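Long-range contacts in C3-degrading proteinase (CppA protein) (Streptococcus pneumoniae, PDB 3E0R), which probably degrades the complement protein C3 of the host, and is built from N- and C-terminal regions both related to the glyoxalase superfamily: residues L46-G51 with L148-I153; R64-E69 with Q182-T187; M198-V203 with E238-E243; I90-D95 with F139-A144; N19-N24 with L57-S62. All blocks are in the same frame, centred on the assembly; numbering follows the deposited sequence.

Overall arrangement
From the N terminus, contact 5 closes the first loop, setting the start of helix 21-31 against the end of strand 53-59. Contact 1 opens at 46-51, within that loop, so the two cross; L46 and L57 touch. Contact 2 opens next, at 64-69, and T65 packs on A60 of contact 5. The loop of contact 4 then lies wholly within the spans of both contact 1 and contact 2, and its I90 meets L148 of contact 1. Contact 1, closing at 148-153, links the two mixed sheets; contact 2, crossing it, closes at 182-187 between two connecting loops. Contact 3 follows in series, pairing neighbouring strands of the eight-stranded sheet.

Contact 1 (L46-G51 with L148-I153); sequences LGDQTG and LSKFEI
D48 reaches across to F151 with its carboxylate and takes up the backbone N of that residue: F151 N lies 2.9 Å from D48 OD2 in a nearly straight bond (171°) on the anti side of the oxygen. The same side chain rests on the phenyl ring, with D48 CB 3.6 Å from F151 CE2 and OD2 above the face toward the rim. At the ring edge, G47 O comes within 3.4 Å of F151 CE2. One residue further, Q49 N donates to S149 O at 3.0 Å, and the CG of Q49 lies close to that carbonyl too. In D48, chi1 of 58° sets CG between the backbone N and the carbonyl carbon, and the small chi2 (24°) turns OD1 to its own chain. There it accepts T50 N at 2.9 Å, forming an Asx turn within the type I turn D48-G51, and it also receives the T50 hydroxyl. Further out, S149 N is bonded to E86, and the F151 side chain packs on V79. The contact thus joins the turn after strand 43-47 of one sheet to the start of strand 151-159 of the other. D48 OD2 also stands 3.2 Å from F151 O, an acceptor facing an acceptor; K54 NZ binds both oxygens, and its positive charge probably offsets their repulsion at this partly buried junction.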
# COMPACT_ATOMS: atom_id res chain seq x y z
N LEU A 46 0.74 2.61 10.03
CA LEU A 46 1.72 1.51 10.05
C LEU A 46 3.06 1.90 9.39
O LEU A 46 3.12 2.63 8.41
CB LEU A 46 1.16 0.24 9.36
CG LEU A 46 -0.18 -0.33 9.89
CD1 LEU A 46 -0.86 -1.13 8.78
CD2 LEU A 46 0.11 -1.16 11.17
N GLY A 47 4.13 1.33 9.94
CA GLY A 47 5.48 1.56 9.45
C GLY A 47 6.41 0.49 10.00
O GLY A 47 5.98 -0.60 10.22
N ASP A 48 7.67 0.83 10.22
CA ASP A 48 8.71 -0.12 10.67
C ASP A 48 9.48 0.52 11.82
O ASP A 48 8.96 1.40 12.53
CB ASP A 48 9.60 -0.60 9.48
CG ASP A 48 10.31 0.56 8.74
OD1 ASP A 48 10.51 1.61 9.37
OD2 ASP A 48 10.65 0.42 7.54
N GLN A 49 10.72 0.09 12.05
CA GLN A 49 11.45 0.58 13.19
C GLN A 49 12.12 1.86 12.90
O GLN A 49 12.71 2.42 13.78
CB GLN A 49 12.56 -0.33 13.65
CG GLN A 49 12.34 -1.75 13.39
CD GLN A 49 11.87 -2.51 14.59
OE1 GLN A 49 10.99 -2.01 15.36
NE2 GLN A 49 12.40 -3.75 14.75
N THR A 50 12.06 2.34 11.67
CA THR A 50 12.49 3.73 11.37
C THR A 50 11.53 4.74 12.01
O THR A 50 11.88 5.90 12.29
CB THR A 50 12.58 3.97 9.87
OG1 THR A 50 11.25 4.02 9.32
CG2 THR A 50 13.43 2.87 9.22
N GLY A 51 10.31 4.28 12.25
CA GLY A 51 9.33 5.08 12.93
C GLY A 51 8.57 5.91 11.94
O GLY A 51 7.80 6.76 12.35
N LEU A 148 9.58 -6.44 11.43
CA LEU A 148 10.36 -6.00 10.26
C LEU A 148 11.08 -4.75 10.69
O LEU A 148 10.44 -3.78 11.08
CB LEU A 148 9.48 -5.71 9.03
CG LEU A 148 8.83 -6.90 8.32
CD1 LEU A 148 7.96 -6.44 7.16
CD2 LEU A 148 9.85 -7.98 7.84
N SER A 149 12.41 -4.78 10.62
CA SER A 149 13.21 -3.61 11.00
C SER A 149 13.12 -2.45 10.00
O SER A 149 12.87 -1.33 10.42
CB SER A 149 14.67 -3.99 11.25
OG SER A 149 15.35 -4.16 10.02
N LYS A 150 13.31 -2.76 8.71
CA LYS A 150 13.15 -1.83 7.57
C LYS A 150 12.46 -2.50 6.34
O LYS A 150 12.83 -3.57 5.88
CB LYS A 150 14.48 -1.18 7.20
CG LYS A 150 14.68 -0.75 5.73
CD LYS A 150 13.88 0.46 5.28
CE LYS A 150 14.45 1.17 4.05
NZ LYS A 150 14.30 0.42 2.78
N PHE A 151 11.44 -1.81 5.84
CA PHE A 151 10.79 -2.16 4.58
C PHE A 151 10.33 -0.89 3.83
O PHE A 151 10.24 0.21 4.40
CB PHE A 151 9.62 -3.18 4.78
CG PHE A 151 8.40 -2.62 5.47
CD1 PHE A 151 7.43 -1.93 4.77
CD2 PHE A 151 8.21 -2.79 6.83
CE1 PHE A 151 6.34 -1.38 5.39
CE2 PHE A 151 7.10 -2.25 7.48
CZ PHE A 151 6.18 -1.54 6.76
N GLU A 152 10.01 -1.08 2.54
CA GLU A 152 9.65 -0.03 1.60
C GLU A 152 8.41 -0.56 0.92
O GLU A 152 8.39 -1.70 0.47
CB GLU A 152 10.79 0.18 0.58
CG GLU A 152 11.08 1.58 0.19
CD GLU A 152 12.53 2.08 0.59
OE1 GLU A 152 13.50 1.76 -0.18
OE2 GLU A 152 12.70 2.81 1.64
N ILE A 153 7.37 0.27 0.82
CA ILE A 153 6.13 -0.06 0.16
C ILE A 153 6.19 0.40 -1.27
O ILE A 153 6.61 1.51 -1.57
CB ILE A 153 4.89 0.62 0.82
CG1 ILE A 153 4.73 0.17 2.26
CG2 ILE A 153 3.54 0.39 0.03
CD1 ILE A 153 4.59 -1.19 2.48

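Contact 2 (R64-E69 with Q182-T187); sequences RTRKVE and QGQDLT
The guanidinium of R66 meets the carboxylate of D185 end-on, NH2 to OD2 at 2.9 Å and NH1 to OD1 at 3.2 Å. Both oxygens lie near the guanidinium plane, but the two flat groups are turned 50° apart, so the arginine comes obliquely from one side of the carboxylate. From the other side come two further donors: E69 N reaches D185 OD2 at 2.9 Å, and Q184 NE2 reaches OD1 at 2.8 Å. Each carboxylate oxygen is therefore held from both faces of its plane. The extended chain of R66, from CG to NE, spans the distance to this site. D185 is in the type I turn G183-L186, in the loop after strand 176-180, and the salt bridge ties this turn to the irregular segment that follows strand 53-59; backbone bonds of R66 with V192 and W194 fix the base of the arginine. Apolar contact is slight: V68 CG1 slides past D185 CB at 3.6 Å. E69 and Q184 lie alongside and point the same way, with E69 CB 3.7 Å from Q184 NE2. A water donates to E69 O at 2.7 Å and accepts from D185 N at 3.0 Å, bridging the two backbones beside the carboxylate.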
# COMPACT_ATOMS: atom_id res chain seq x y z
N ARG A 64 -22.00 1.04 5.51
CA ARG A 64 -21.77 2.05 4.48
C ARG A 64 -20.95 1.47 3.30
O ARG A 64 -20.73 2.14 2.28
CB ARG A 64 -20.97 3.20 5.12
CG ARG A 64 -21.44 4.62 4.81
CD ARG A 64 -20.24 5.59 4.69
NE ARG A 64 -19.44 5.67 5.92
CZ ARG A 64 -18.09 5.69 5.98
NH1 ARG A 64 -17.36 5.58 4.88
NH2 ARG A 64 -17.47 5.79 7.15
N THR A 65 -20.47 0.26 3.45
CA THR A 65 -19.35 -0.18 2.65
C THR A 65 -19.58 -1.61 2.16
O THR A 65 -20.30 -2.38 2.81
CB THR A 65 -18.05 -0.01 3.49
OG1 THR A 65 -18.09 1.24 4.17
CG2 THR A 65 -16.80 -0.07 2.62
N ARG A 66 -19.01 -1.93 1.01
CA ARG A 66 -19.08 -3.29 0.50
C ARG A 66 -17.80 -3.75 -0.14
O ARG A 66 -16.87 -2.99 -0.34
CB ARG A 66 -20.26 -3.45 -0.48
CG ARG A 66 -20.08 -2.70 -1.76
CD ARG A 66 -21.01 -3.16 -2.85
NE ARG A 66 -20.85 -2.27 -3.99
CZ ARG A 66 -19.98 -2.43 -4.98
NH1 ARG A 66 -19.92 -1.52 -5.94
NH2 ARG A 66 -19.16 -3.47 -5.01
N LYS A 67 -17.78 -5.04 -0.45
CA LYS A 67 -16.66 -5.73 -1.00
C LYS A 67 -16.56 -5.37 -2.50
O LYS A 67 -17.58 -5.27 -3.19
CB LYS A 67 -16.88 -7.24 -0.81
CG LYS A 67 -15.63 -8.05 -0.44
CD LYS A 67 -15.23 -7.98 1.10
CE LYS A 67 -14.53 -9.31 1.63
NZ LYS A 67 -13.24 -9.15 2.48
N VAL A 68 -15.35 -5.17 -3.00
CA VAL A 68 -15.13 -5.05 -4.46
C VAL A 68 -15.60 -6.32 -5.20
O VAL A 68 -15.46 -7.44 -4.71
CB VAL A 68 -13.64 -4.70 -4.86
CG1 VAL A 68 -13.49 -4.56 -6.42
CG2 VAL A 68 -13.14 -3.45 -4.12
N GLU A 69 -16.23 -6.11 -6.35
CA GLU A 69 -16.50 -7.17 -7.29
C GLU A 69 -15.53 -6.99 -8.45
O GLU A 69 -15.49 -5.93 -9.11
CB GLU A 69 -17.95 -7.11 -7.82
CG GLU A 69 -19.03 -7.37 -6.76
CD GLU A 69 -19.02 -8.83 -6.26
OE1 GLU A 69 -18.92 -9.76 -7.14
OE2 GLU A 69 -19.12 -9.02 -5.00
N GLN A 182 -9.95 -4.28 -16.38
CA GLN A 182 -11.37 -4.00 -16.45
C GLN A 182 -12.01 -4.54 -15.21
O GLN A 182 -11.60 -5.58 -14.68
CB GLN A 182 -12.07 -4.67 -17.65
CG GLN A 182 -11.69 -4.11 -18.99
CD GLN A 182 -10.35 -4.67 -19.45
OE1 GLN A 182 -10.15 -5.90 -19.45
NE2 GLN A 182 -9.41 -3.78 -19.81
N GLY A 183 -13.04 -3.82 -14.77
CA GLY A 183 -13.87 -4.21 -13.66
C GLY A 183 -14.76 -3.04 -13.26
O GLY A 183 -14.38 -1.86 -13.41
N GLN A 184 -15.95 -3.38 -12.76
CA GLN A 184 -16.99 -2.41 -12.40
C GLN A 184 -16.53 -1.39 -11.35
O GLN A 184 -16.86 -0.22 -11.44
CB GLN A 184 -18.27 -3.13 -11.92
CG GLN A 184 -18.10 -4.14 -10.75
CD GLN A 184 -19.43 -4.47 -10.05
OE1 GLN A 184 -20.24 -5.22 -10.57
NE2 GLN A 184 -19.63 -3.92 -8.82
N ASP A 185 -15.72 -1.83 -10.39
CA ASP A 185 -15.34 -1.01 -9.23
C ASP A 185 -13.99 -0.28 -9.33
O ASP A 185 -13.52 0.34 -8.34
CB ASP A 185 -15.36 -1.89 -7.96
CG ASP A 185 -16.75 -2.45 -7.66
OD1 ASP A 185 -17.73 -1.99 -8.29
OD2 ASP A 185 -16.86 -3.36 -6.82
N LEU A 186 -13.38 -0.30 -10.50
CA LEU A 186 -12.04 0.27 -10.69
C LEU A 186 -12.02 1.78 -10.67
O LEU A 186 -10.96 2.39 -10.55
CB LEU A 186 -11.44 -0.22 -12.02
CG LEU A 186 -10.90 -1.64 -12.10
CD1 LEU A 186 -10.32 -1.89 -13.52
CD2 LEU A 186 -9.89 -1.83 -10.98
N THR A 187 -13.19 2.41 -10.84
CA THR A 187 -13.33 3.87 -10.69
C THR A 187 -14.44 4.33 -9.70
O THR A 187 -14.79 5.51 -9.64
CB THR A 187 -13.56 4.53 -12.06
OG1 THR A 187 -14.89 4.25 -12.51
CG2 THR A 187 -12.52 4.01 -13.09
O HOH W 1 -13.86 -4.16 -10.42

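Contact 3 (M198-V203 with E238-E243); sequences MLKFLV and ELWFEE
W240 receives two side chains of the neighbouring strand. K200 NZ stands 3.0 Å from the centroid of the five-membered ring, over its face, a cation-pi contact, though chi4 of K200 (-5°) is nearly eclipsed and the exact place of the amine is doubtful. CE of M198, a selenomethionine, lies 3.8 Å from W240 CB, and its SE approaches the six-membered ring obliquely in a Met-aromatic contact. F201, directed to the other side of the sheet, forms an offset stack with F241, centroids 4.8 Å apart and planes at 14°; L239 CD2 touches the edge of the F201 ring. Between the two groups the strands run parallel in the eight-stranded sheet, and F201 N bonds to W240 O, with L199, W240, E242 and V203 continuing the ladder. F228, from the next strand, stacks on W240. In the ring plane, W240 NE1 donates to E242 OE2 at 3.0 Å; if the amine is rightly placed, this OE2, 4.8 Å from K200 NZ, would probably help stabilise the lysine cation.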
# COMPACT_ATOMS: atom_id res chain seq x y z
N MSE A 198 -6.81 6.38 -0.80
CA MSE A 198 -5.94 7.53 -0.89
C MSE A 198 -4.49 7.16 -1.12
O MSE A 198 -3.99 6.19 -0.61
CB MSE A 198 -6.08 8.33 0.38
CG MSE A 198 -5.20 9.57 0.45
SE MSE A 198 -5.79 10.65 1.94
CE MSE A 198 -4.09 10.76 2.88
N LEU A 199 -3.80 7.98 -1.89
CA LEU A 199 -2.33 8.00 -1.94
C LEU A 199 -1.88 9.33 -1.33
O LEU A 199 -2.38 10.37 -1.72
CB LEU A 199 -1.88 7.87 -3.40
CG LEU A 199 -2.23 6.50 -4.00
CD1 LEU A 199 -2.32 6.48 -5.51
CD2 LEU A 199 -1.19 5.49 -3.53
N LYS A 200 -1.00 9.30 -0.34
CA LYS A 200 -0.41 10.52 0.18
C LYS A 200 1.01 10.71 -0.33
O LYS A 200 1.81 9.80 -0.28
CB LYS A 200 -0.40 10.50 1.69
CG LYS A 200 0.04 11.80 2.27
CD LYS A 200 0.55 11.74 3.64
CE LYS A 200 -0.53 11.97 4.63
NZ LYS A 200 -1.81 12.32 4.00
N PHE A 201 1.30 11.89 -0.86
CA PHE A 201 2.61 12.22 -1.38
C PHE A 201 3.30 13.21 -0.44
O PHE A 201 2.83 14.34 -0.26
CB PHE A 201 2.49 12.81 -2.79
CG PHE A 201 1.73 11.93 -3.72
CD1 PHE A 201 2.38 11.14 -4.64
CD2 PHE A 201 0.35 11.92 -3.70
CE1 PHE A 201 1.67 10.32 -5.48
CE2 PHE A 201 -0.35 11.14 -4.53
CZ PHE A 201 0.31 10.30 -5.42
N LEU A 202 4.38 12.76 0.17
CA LEU A 202 5.25 13.64 0.91
C LEU A 202 6.30 14.20 -0.05
O LEU A 202 6.96 13.45 -0.78
CB LEU A 202 5.88 12.90 2.08
CG LEU A 202 4.97 12.31 3.16
CD1 LEU A 202 5.83 11.86 4.34
CD2 LEU A 202 3.92 13.29 3.65
N VAL A 203 6.45 15.52 -0.05
CA VAL A 203 7.20 16.28 -1.07
C VAL A 203 8.20 17.17 -0.38
O VAL A 203 7.99 17.52 0.79
CB VAL A 203 6.28 17.16 -2.02
CG1 VAL A 203 5.39 16.30 -2.88
CG2 VAL A 203 5.42 18.15 -1.22
N GLU A 238 -8.25 9.54 -3.85
CA GLU A 238 -7.74 10.79 -3.36
C GLU A 238 -6.22 10.89 -3.38
O GLU A 238 -5.52 9.94 -3.06
CB GLU A 238 -8.25 11.00 -1.93
CG GLU A 238 -9.76 11.27 -1.93
CD GLU A 238 -10.28 11.57 -0.55
OE1 GLU A 238 -9.47 11.41 0.39
OE2 GLU A 238 -11.48 11.96 -0.42
N LEU A 239 -5.73 12.07 -3.74
CA LEU A 239 -4.27 12.32 -3.91
C LEU A 239 -3.92 13.48 -3.02
O LEU A 239 -4.28 14.60 -3.32
CB LEU A 239 -3.93 12.63 -5.38
CG LEU A 239 -4.37 11.58 -6.41
CD1 LEU A 239 -4.22 12.15 -7.80
CD2 LEU A 239 -3.67 10.19 -6.21
N TRP A 240 -3.25 13.18 -1.92
CA TRP A 240 -2.94 14.18 -0.91
C TRP A 240 -1.44 14.51 -1.00
O TRP A 240 -0.58 13.61 -0.98
CB TRP A 240 -3.35 13.62 0.44
CG TRP A 240 -3.03 14.40 1.75
CD1 TRP A 240 -1.78 14.82 2.19
CD2 TRP A 240 -3.95 14.69 2.83
NE1 TRP A 240 -1.88 15.34 3.47
CE2 TRP A 240 -3.20 15.28 3.88
CE3 TRP A 240 -5.33 14.45 3.02
CZ2 TRP A 240 -3.78 15.69 5.10
CZ3 TRP A 240 -5.93 14.87 4.23
CH2 TRP A 240 -5.14 15.50 5.25
N PHE A 241 -1.15 15.81 -1.09
CA PHE A 241 0.23 16.30 -1.10
C PHE A 241 0.52 17.22 0.11
O PHE A 241 -0.26 18.15 0.39
CB PHE A 241 0.52 17.10 -2.39
CG PHE A 241 0.19 16.37 -3.66
CD1 PHE A 241 1.18 15.85 -4.45
CD2 PHE A 241 -1.11 16.27 -4.10
CE1 PHE A 241 0.86 15.19 -5.63
CE2 PHE A 241 -1.42 15.61 -5.30
CZ PHE A 241 -0.45 15.07 -6.04
N GLU A 242 1.63 16.96 0.80
CA GLU A 242 2.11 17.81 1.87
C GLU A 242 3.66 17.74 1.97
O GLU A 242 4.28 16.84 1.42
CB GLU A 242 1.42 17.49 3.20
CG GLU A 242 1.64 16.11 3.76
CD GLU A 242 1.07 15.94 5.21
OE1 GLU A 242 1.74 15.23 6.03
OE2 GLU A 242 -0.04 16.49 5.53
N GLU A 243 4.27 18.71 2.63
CA GLU A 243 5.68 18.60 2.97
C GLU A 243 5.99 17.55 4.01
O GLU A 243 5.21 17.29 4.92
CB GLU A 243 6.29 19.93 3.44
CG GLU A 243 6.86 20.75 2.32
CD GLU A 243 7.00 22.21 2.69
OE1 GLU A 243 7.47 22.46 3.84
OE2 GLU A 243 6.66 23.09 1.85

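Contact 4 (I90-D95 with F139-A144); sequences ILSKTD and FQTDLA
With chi1 of -72° in L91 and -68° in F139, each CG sits opposite its carbonyl carbon, and the two side chains run alongside one another in the same direction. The result is a CH-pi contact between the C-terminal part of helix 84-91 and the loop that leads toward strand 151-159. That helix follows strand 74-81 and precedes strands 99-102, 107-112 and 118-122, a beta-alpha-beta-beta-beta order as in the glyoxalase superfamily. L91 CB lies 4.2 Å from the centroid of the F139 ring, off-centre and 30° from its normal, and is nearest to CD2 at 3.7 Å. L91 CD1 lies over the rim of the same ring, 4.0 Å above its plane. Y107 meets F139 edge-to-face, while L91 also touches I97 and F109, so the pair belongs to a wider apolar group. The next residue along brings the backbones close: S92 CB touches F139 O at 3.3 Å. S92 OG bonds back to G89 O and meets the loop at a methyl group, T141 CG2, 3.6 Å away. No hydrogen bond joins the two segments; between them the contact is van der Waals, near the surface. Beyond the leucine the chain curls on itself: K93 N and T94 OG1 both donate to I90 O, each at 3.0 Å and from opposite faces of the carbonyl plane.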
# COMPACT_ATOMS: atom_id res chain seq x y z
N ILE A 90 9.11 -14.43 9.83
CA ILE A 90 7.67 -14.35 9.61
C ILE A 90 7.09 -15.72 9.23
O ILE A 90 6.11 -16.16 9.83
CB ILE A 90 7.29 -13.31 8.50
CG1 ILE A 90 7.68 -11.88 8.89
CG2 ILE A 90 5.79 -13.32 8.18
CD1 ILE A 90 7.64 -10.97 7.60
N LEU A 91 7.70 -16.40 8.25
CA LEU A 91 7.18 -17.70 7.78
C LEU A 91 7.27 -18.79 8.87
O LEU A 91 6.37 -19.64 8.98
CB LEU A 91 7.88 -18.10 6.49
CG LEU A 91 7.47 -17.26 5.28
CD1 LEU A 91 8.49 -17.39 4.15
CD2 LEU A 91 6.02 -17.58 4.81
N SER A 92 8.31 -18.73 9.70
CA SER A 92 8.45 -19.64 10.84
C SER A 92 7.26 -19.55 11.79
O SER A 92 7.03 -20.47 12.58
CB SER A 92 9.76 -19.39 11.62
OG SER A 92 9.70 -18.22 12.40
N LYS A 93 6.49 -18.47 11.72
CA LYS A 93 5.39 -18.24 12.65
C LYS A 93 3.97 -18.35 12.07
O LYS A 93 3.01 -18.50 12.83
CB LYS A 93 5.56 -16.86 13.34
CG LYS A 93 6.77 -16.77 14.26
CD LYS A 93 6.54 -17.49 15.60
CE LYS A 93 7.84 -17.65 16.41
NZ LYS A 93 8.81 -18.69 15.85
N THR A 94 3.82 -18.30 10.75
CA THR A 94 2.48 -18.28 10.13
C THR A 94 2.17 -19.58 9.40
O THR A 94 2.99 -20.10 8.62
CB THR A 94 2.32 -17.16 9.07
OG1 THR A 94 3.18 -16.07 9.39
CG2 THR A 94 0.87 -16.68 9.00
N ASP A 95 0.95 -20.07 9.60
CA ASP A 95 0.47 -21.23 8.87
C ASP A 95 -0.11 -20.89 7.47
O ASP A 95 -0.16 -21.77 6.62
CB ASP A 95 -0.55 -22.02 9.73
CG ASP A 95 0.07 -22.52 11.06
OD1 ASP A 95 1.30 -22.73 11.07
OD2 ASP A 95 -0.64 -22.71 12.08
N PHE A 139 10.84 -23.50 8.36
CA PHE A 139 11.71 -22.34 8.55
C PHE A 139 12.16 -22.18 10.01
O PHE A 139 11.33 -22.17 10.93
CB PHE A 139 11.01 -21.06 8.06
CG PHE A 139 10.82 -21.01 6.56
CD1 PHE A 139 11.87 -20.63 5.73
CD2 PHE A 139 9.60 -21.36 5.99
CE1 PHE A 139 11.70 -20.59 4.35
CE2 PHE A 139 9.42 -21.32 4.61
CZ PHE A 139 10.47 -20.93 3.79
N GLN A 140 13.47 -22.07 10.22
CA GLN A 140 14.04 -21.83 11.54
C GLN A 140 14.41 -20.37 11.67
O GLN A 140 14.37 -19.62 10.69
CB GLN A 140 15.26 -22.72 11.79
CG GLN A 140 14.89 -24.13 12.27
CD GLN A 140 15.97 -25.15 12.02
OE1 GLN A 140 15.83 -26.01 11.16
NE2 GLN A 140 17.08 -25.05 12.77
N THR A 141 14.74 -19.96 12.88
CA THR A 141 15.00 -18.54 13.14
C THR A 141 15.81 -18.37 14.43
O THR A 141 15.41 -18.84 15.50
CB THR A 141 13.67 -17.70 13.12
OG1 THR A 141 13.97 -16.30 13.10
CG2 THR A 141 12.78 -18.01 14.32
N ASP A 142 16.97 -17.73 14.30
CA ASP A 142 17.76 -17.26 15.44
C ASP A 142 17.38 -15.82 15.83
O ASP A 142 17.97 -15.26 16.74
CB ASP A 142 19.26 -17.34 15.14
CG ASP A 142 19.77 -18.78 15.00
OD1 ASP A 142 19.08 -19.61 14.37
OD2 ASP A 142 20.87 -19.07 15.51
N LEU A 143 16.40 -15.23 15.15
CA LEU A 143 15.94 -13.86 15.48
C LEU A 143 15.00 -13.86 16.71
O LEU A 143 14.23 -14.80 16.92
CB LEU A 143 15.24 -13.19 14.27
CG LEU A 143 16.05 -12.38 13.23
CD1 LEU A 143 15.11 -11.87 12.12
CD2 LEU A 143 16.77 -11.20 13.87
N ALA A 144 15.09 -12.80 17.52
CA ALA A 144 14.33 -12.67 18.78
C ALA A 144 13.00 -11.90 18.62
O ALA A 144 12.25 -11.75 19.60
CB ALA A 144 15.21 -12.00 19.88

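Contact 5 (N19-N24 with L57-S62); sequences NNRKLN and LEEAPS
N24 and L57 make the close, buried part of this contact, with N24 CB 3.5 Å from L57 CD1. Both residues point toward each other, and the N24 amide is held along its own helix: its ND2 donates to N20 O, which lies 2.7 Å away near the plane of the N24 amide, and also binds E115. Toward solvent the fit is looser. R21 crosses E59 at about a right angle, its guanidinium plane 87° from the carboxylate, and the salt bridge from NH1 to OE2 is a weak hydrogen bond, 3.2 Å long and bent to 127°. The strongest partner of R21 is E39, by a salt bridge; it also bonds to the carbonyls of E40 and S41. E59 CD instead lies on the arginine's aliphatic base, 3.5 Å from R21 CB. A water links R21 N to E59 OE1. N19 CG, anti to the backbone N (chi1 176°), carries the amide toward A60 and S62 without close contact, OD1 staying 4.1 Å from S62 N. N20 OD1 caps the helix, accepting L23 N. The start of helix 21-31 is thus seated on strand 53-59, in the beta-alpha-beta-beta-beta module (9-18, 21-31, 35-39, 43-47, 53-59) characteristic of the glyoxalase superfamily.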
# COMPACT_ATOMS: atom_id res chain seq x y z
N ASN A 19 -12.30 -3.19 7.11
CA ASN A 19 -13.62 -3.42 7.72
C ASN A 19 -13.47 -3.65 9.22
O ASN A 19 -13.81 -2.80 10.02
CB ASN A 19 -14.36 -4.58 7.04
CG ASN A 19 -15.73 -4.93 7.72
OD1 ASN A 19 -16.17 -4.30 8.68
ND2 ASN A 19 -16.39 -5.96 7.19
N ASN A 20 -12.97 -4.82 9.60
CA ASN A 20 -12.72 -5.08 11.01
C ASN A 20 -11.30 -4.67 11.36
O ASN A 20 -10.35 -5.19 10.81
CB ASN A 20 -12.93 -6.55 11.35
CG ASN A 20 -12.96 -6.78 12.83
OD1 ASN A 20 -11.95 -6.60 13.55
ND2 ASN A 20 -14.14 -7.13 13.33
N ARG A 21 -11.18 -3.72 12.27
CA ARG A 21 -9.88 -3.24 12.71
C ARG A 21 -8.99 -4.32 13.31
O ARG A 21 -7.83 -4.48 12.92
CB ARG A 21 -10.04 -2.14 13.76
CG ARG A 21 -8.91 -1.16 13.71
CD ARG A 21 -8.44 -0.80 15.08
NE ARG A 21 -7.52 0.34 14.99
CZ ARG A 21 -7.91 1.60 14.83
NH1 ARG A 21 -9.20 1.92 14.71
NH2 ARG A 21 -7.01 2.56 14.80
N LYS A 22 -9.51 -5.03 14.30
CA LYS A 22 -8.70 -6.01 14.99
C LYS A 22 -8.20 -7.05 13.99
O LYS A 22 -7.05 -7.44 14.05
CB LYS A 22 -9.48 -6.65 16.15
CG LYS A 22 -8.60 -7.44 17.09
CD LYS A 22 -7.94 -6.52 18.09
CE LYS A 22 -6.52 -6.96 18.46
NZ LYS A 22 -5.73 -5.85 19.09
N LEU A 23 -9.06 -7.48 13.05
CA LEU A 23 -8.64 -8.41 12.00
C LEU A 23 -7.43 -7.90 11.25
O LEU A 23 -6.43 -8.61 11.09
CB LEU A 23 -9.77 -8.63 10.98
CG LEU A 23 -10.68 -9.84 11.06
CD1 LEU A 23 -11.70 -9.81 9.92
CD2 LEU A 23 -9.84 -11.12 11.04
N ASN A 24 -7.56 -6.68 10.75
CA ASN A 24 -6.52 -6.04 9.93
C ASN A 24 -5.24 -5.81 10.76
O ASN A 24 -4.13 -6.04 10.29
CB ASN A 24 -7.06 -4.77 9.26
CG ASN A 24 -7.98 -5.07 8.08
OD1 ASN A 24 -7.55 -5.01 6.94
ND2 ASN A 24 -9.23 -5.46 8.35
N LEU A 57 -4.15 2.14 7.35
CA LEU A 57 -5.48 1.50 7.25
C LEU A 57 -6.55 2.41 7.75
O LEU A 57 -6.41 3.04 8.81
CB LEU A 57 -5.57 0.22 8.05
CG LEU A 57 -4.55 -0.86 7.70
CD1 LEU A 57 -4.94 -2.04 8.52
CD2 LEU A 57 -4.44 -1.16 6.16
N GLU A 58 -7.65 2.45 7.03
CA GLU A 58 -8.75 3.32 7.37
C GLU A 58 -10.06 2.56 7.51
O GLU A 58 -10.53 1.91 6.57
CB GLU A 58 -8.88 4.34 6.26
CG GLU A 58 -10.00 5.24 6.44
CD GLU A 58 -9.58 6.66 6.23
OE1 GLU A 58 -8.59 7.11 6.91
OE2 GLU A 58 -10.24 7.34 5.42
N GLU A 59 -10.69 2.68 8.67
CA GLU A 59 -11.90 1.91 8.97
C GLU A 59 -13.15 2.43 8.27
O GLU A 59 -13.45 3.59 8.32
CB GLU A 59 -12.12 1.81 10.50
CG GLU A 59 -11.89 0.37 11.00
CD GLU A 59 -12.33 0.18 12.45
OE1 GLU A 59 -13.07 -0.80 12.75
OE2 GLU A 59 -11.93 1.01 13.30
N ALA A 60 -13.86 1.53 7.61
CA ALA A 60 -15.15 1.83 7.05
C ALA A 60 -16.14 0.73 7.50
O ALA A 60 -15.89 -0.45 7.30
CB ALA A 60 -15.03 1.90 5.54
N PRO A 61 -17.28 1.11 8.12
CA PRO A 61 -18.28 0.12 8.57
C PRO A 61 -19.04 -0.62 7.46
O PRO A 61 -19.36 -0.02 6.43
CB PRO A 61 -19.27 0.98 9.36
CG PRO A 61 -19.17 2.33 8.69
CD PRO A 61 -17.72 2.49 8.44
N SER A 62 -19.37 -1.89 7.66
CA SER A 62 -20.16 -2.61 6.66
C SER A 62 -21.50 -1.91 6.37
O SER A 62 -22.04 -2.06 5.28
CB SER A 62 -20.37 -4.09 7.03
OG SER A 62 -20.92 -4.25 8.33
O HOH W 2 -13.22 -3.48 14.59